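Local coordinates for protein xyloglucan-specific endo-beta-1,4-glucanase BoGH9A (Bacteroides ovatus, PDB 6DHT) that hydrolyses internal beta-1,4-glucosidic linkages in the backbone of xyloglucan, releasing xyloglucan oligosaccharides, at residues F384-P389 with D402-E407. Sequence-based numbering, arbitrary orientation.
Sequences FAWLQP and DSLKTE. With EDO (1,2-ethanediol), chain L.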
ATOM      1  N   PHE A 384      -4.734 -14.777  -1.126  1.00 14.33           N
ATOM      2  CA  PHE A 384      -4.731 -14.553   0.308  1.00 13.64           C
ATOM      3  C   PHE A 384      -6.054 -15.018   0.933  1.00 14.82           C
ATOM      4  O   PHE A 384      -6.071 -15.570   2.041  1.00 14.38           O
ATOM      5  CB  PHE A 384      -4.502 -13.067   0.671  1.00 13.37           C
ATOM      6  CG  PHE A 384      -3.179 -12.466   0.217  1.00 14.95           C
ATOM      7  CD1 PHE A 384      -2.057 -13.223  -0.053  1.00 14.53           C
ATOM      8  CD2 PHE A 384      -3.105 -11.092   0.029  1.00 14.15           C
ATOM      9  CE1 PHE A 384      -0.885 -12.600  -0.472  1.00 14.66           C
ATOM     10  CE2 PHE A 384      -1.936 -10.480  -0.367  1.00 14.34           C
ATOM     11  CZ  PHE A 384      -0.836 -11.234  -0.619  1.00 14.17           C
ATOM     12  N   ALA A 385      -7.149 -14.800   0.208  1.00 13.92           N
ATOM     13  CA  ALA A 385      -8.468 -15.209   0.684  1.00 13.84           C
ATOM     14  C   ALA A 385      -8.553 -16.735   0.827  1.00 14.60           C
ATOM     15  O   ALA A 385      -8.967 -17.241   1.857  1.00 17.53           O
ATOM     16  CB  ALA A 385      -9.527 -14.696  -0.250  1.00 16.47           C
ATOM     17  N   TRP A 386      -8.108 -17.458  -0.196  1.00 14.84           N
ATOM     18  CA  TRP A 386      -8.057 -18.925  -0.129  1.00 14.47           C
ATOM     19  C   TRP A 386      -7.157 -19.469   0.989  1.00 16.19           C
ATOM     20  O   TRP A 386      -7.427 -20.547   1.523  1.00 17.85           O
ATOM     21  CB  TRP A 386      -7.607 -19.491  -1.484  1.00 15.87           C
ATOM     22  CG  TRP A 386      -8.718 -19.508  -2.487  1.00 15.31           C
ATOM     23  CD1 TRP A 386      -8.979 -18.585  -3.430  1.00 15.38           C
ATOM     24  CD2 TRP A 386      -9.715 -20.529  -2.635  1.00 15.79           C
ATOM     25  NE1 TRP A 386     -10.102 -18.934  -4.153  1.00 15.56           N
ATOM     26  CE2 TRP A 386     -10.549 -20.146  -3.689  1.00 15.01           C
ATOM     27  CE3 TRP A 386      -9.973 -21.738  -1.968  1.00 16.30           C
ATOM     28  CZ2 TRP A 386     -11.647 -20.912  -4.084  1.00 16.04           C
ATOM     29  CZ3 TRP A 386     -11.047 -22.502  -2.371  1.00 17.59           C
ATOM     30  CH2 TRP A 386     -11.871 -22.090  -3.418  1.00 17.69           C
ATOM     31  N   LEU A 387      -6.103 -18.735   1.350  1.00 15.36           N
ATOM     32  CA  LEU A 387      -5.131 -19.197   2.345  1.00 17.59           C
ATOM     33  C   LEU A 387      -5.498 -18.792   3.772  1.00 18.25           C
ATOM     34  O   LEU A 387      -4.802 -19.152   4.715  1.00 20.86           O
ATOM     35  CB  LEU A 387      -3.742 -18.651   2.021  1.00 19.01           C
ATOM     36  CG  LEU A 387      -3.105 -19.135   0.728  1.00 19.32           C
ATOM     37  CD1 LEU A 387      -1.777 -18.420   0.557  1.00 24.75           C
ATOM     38  CD2 LEU A 387      -2.916 -20.632   0.674  1.00 25.18           C
ATOM     39  N   GLN A 388      -6.595 -18.069   3.942  1.00 18.24           N
ATOM     40  CA  GLN A 388      -7.016 -17.592   5.256  1.00 18.66           C
ATOM     41  C   GLN A 388      -7.311 -18.735   6.225  1.00 30.04           C
ATOM     42  O   GLN A 388      -8.076 -19.643   5.900  1.00 29.27           O
ATOM     43  CB  GLN A 388      -8.273 -16.738   5.099  1.00 23.84           C
ATOM     44  CG  GLN A 388      -8.290 -15.508   5.964  1.00 35.28           C
ATOM     45  CD  GLN A 388      -9.394 -14.548   5.565  1.00 37.55           C
ATOM     46  OE1 GLN A 388      -9.313 -13.855   4.532  1.00 31.76           O
ATOM     47  NE2 GLN A 388     -10.440 -14.503   6.376  1.00 34.86           N
ATOM     48  N   PRO A 389      -6.739 -18.674   7.437  1.00 36.46           N
ATOM     49  CA  PRO A 389      -7.000 -19.728   8.428  1.00 33.41           C
ATOM     50  C   PRO A 389      -8.380 -19.645   9.070  1.00 44.63           C
ATOM     51  O   PRO A 389      -9.125 -18.677   8.868  1.00 36.62           O
ATOM     52  CB  PRO A 389      -5.901 -19.504   9.470  1.00 41.32           C
ATOM     53  CG  PRO A 389      -5.549 -18.072   9.353  1.00 38.45           C
ATOM     54  CD  PRO A 389      -5.741 -17.702   7.914  1.00 31.13           C
ATOM     55  N   ASP A 402      -4.014 -25.597  -1.101  1.00 20.59           N
ATOM     56  CA  ASP A 402      -2.671 -26.165  -0.970  1.00 22.76           C
ATOM     57  C   ASP A 402      -1.841 -25.910  -2.223  1.00 19.64           C
ATOM     58  O   ASP A 402      -0.640 -25.639  -2.119  1.00 22.36           O
ATOM     59  CB  ASP A 402      -2.717 -27.681  -0.706  1.00 23.77           C
ATOM     60  CG  ASP A 402      -3.058 -28.023   0.731  1.00 33.68           C
ATOM     61  OD1 ASP A 402      -3.170 -27.106   1.565  1.00 39.21           O
ATOM     62  OD2 ASP A 402      -3.201 -29.232   1.030  1.00 36.20           O
ATOM     63  N   SER A 403      -2.463 -25.973  -3.398  1.00 19.19           N
ATOM     64  CA  SER A 403      -1.748 -25.739  -4.642  1.00 21.79           C
ATOM     65  C   SER A 403      -1.308 -24.274  -4.722  1.00 21.90           C
ATOM     66  O   SER A 403      -0.228 -23.972  -5.230  1.00 23.89           O
ATOM     67  CB  SER A 403      -2.576 -26.131  -5.879  1.00 25.22           C
ATOM     68  OG  SER A 403      -3.670 -25.259  -6.122  1.00 27.01           O
ATOM     69  N   LEU A 404      -2.118 -23.369  -4.191  1.00 18.14           N
ATOM     70  CA  LEU A 404      -1.765 -21.948  -4.215  1.00 17.15           C
ATOM     71  C   LEU A 404      -0.667 -21.681  -3.207  1.00 21.11           C
ATOM     72  O   LEU A 404       0.241 -20.865  -3.468  1.00 18.10           O
ATOM     73  CB  LEU A 404      -2.987 -21.101  -3.877  1.00 17.13           C
ATOM     74  CG  LEU A 404      -4.198 -21.185  -4.810  1.00 19.10           C
ATOM     75  CD1 LEU A 404      -5.381 -20.404  -4.264  1.00 18.78           C
ATOM     76  CD2 LEU A 404      -3.850 -20.700  -6.194  1.00 22.10           C
ATOM     77  N   LYS A 405      -0.708 -22.347  -2.063  1.00 18.59           N
ATOM     78  CA  LYS A 405       0.359 -22.257  -1.080  1.00 18.48           C
ATOM     79  C   LYS A 405       1.678 -22.691  -1.694  1.00 19.51           C
ATOM     80  O   LYS A 405       2.705 -22.013  -1.540  1.00 19.39           O
ATOM     81  CB  LYS A 405       0.044 -23.126   0.136  1.00 19.51           C
ATOM     82  CG  LYS A 405       1.178 -23.259   1.149  1.00 21.08           C
ATOM     83  CD  LYS A 405       0.700 -24.008   2.373  1.00 22.00           C
ATOM     84  CE  LYS A 405       1.866 -24.455   3.239  1.00 24.01           C
ATOM     85  NZ  LYS A 405       1.415 -25.262   4.395  1.00 26.36           N
ATOM     86  N   THR A 406       1.673 -23.802  -2.417  1.00 20.23           N
ATOM     87  CA  THR A 406       2.872 -24.280  -3.094  1.00 23.11           C
ATOM     88  C   THR A 406       3.463 -23.195  -3.993  1.00 22.16           C
ATOM     89  O   THR A 406       4.677 -22.978  -3.989  1.00 23.93           O
ATOM     90  CB  THR A 406       2.566 -25.555  -3.901  1.00 25.25           C
ATOM     91  OG1 THR A 406       2.187 -26.572  -2.978  1.00 26.54           O
ATOM     92  CG2 THR A 406       3.776 -26.033  -4.677  1.00 29.88           C
ATOM     93  N   GLU A 407       2.619 -22.499  -4.744  1.00 17.94           N
ATOM     94  CA  GLU A 407       3.098 -21.454  -5.643  1.00 22.41           C
ATOM     95  C   GLU A 407       3.629 -20.267  -4.862  1.00 21.06           C
ATOM     96  O   GLU A 407       4.666 -19.707  -5.229  1.00 18.83           O
ATOM     97  CB  GLU A 407       2.019 -21.016  -6.621  1.00 20.85           C
ATOM     98  CG  GLU A 407       1.694 -22.066  -7.696  1.00 24.20           C
ATOM     99  CD  GLU A 407       2.946 -22.631  -8.383  1.00 39.36           C
ATOM    100  OE1 GLU A 407       3.820 -21.829  -8.803  1.00 34.86           O
ATOM    101  OE2 GLU A 407       3.066 -23.877  -8.487  1.00 36.94           O
TER
HETATM  102  C1  EDO L 611      -3.406 -24.189   2.410  1.00 40.58           C
HETATM  103  O1  EDO L 611      -4.411 -25.193   2.609  1.00 44.19           O
HETATM  104  C2  EDO L 611      -3.656 -23.027   3.364  1.00 37.63           C
HETATM  105  O2  EDO L 611      -3.197 -23.389   4.671  1.00 43.16           O
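The indole of Trp386 meets Leu404 obliquely, near the root of the ring. The contact belongs to the helical catalytic domain of glycosyl hydrolase family 9, an (alpha/alpha)6 barrel. Leu404 CD1 lies 3.7 Å from Trp386 CB and 3.9 Å from Trp386 CG, with CD1 of the ring slightly farther. Phe400 and Phe351 each make an edge-to-face contact with the same indole, and its NE1 is hydrogen-bonded to Ser347 OG. Together these partners probably hold the ring's rotation. The contact joins the C-terminal end of helix 379-386 to helix 395-416, the next helix in the chain. No metal ligand or predicted catalytic residue is part of it.

No hydrogen bond links the two segments; the join is apolar. Leu387 supplies the second touch. Its side chain crosses that of Lys405 at about a right angle, with Leu387 CD2 3.9 Å from Lys405 CB. Lys405 has CG anti to the backbone N (chi1 172°), and the chain stays extended beyond it. The leucine touches it at CB, and the amine runs off toward Gln457, where NZ bonds to the backbone O. Gln457 also donates from NE2 to Leu387 O, so one residue of helix 439-458 grips both sides of the contact.

A 1,2-ethanediol, likely a crystallisation additive, sits beside Leu387 and is hydrogen-bonded to Arg398 NE. Its C2 lies 3.7 Å from Leu387 CD2, and its O1 donates a short hydrogen bond, 2.5 Å, to Asp402 OD1.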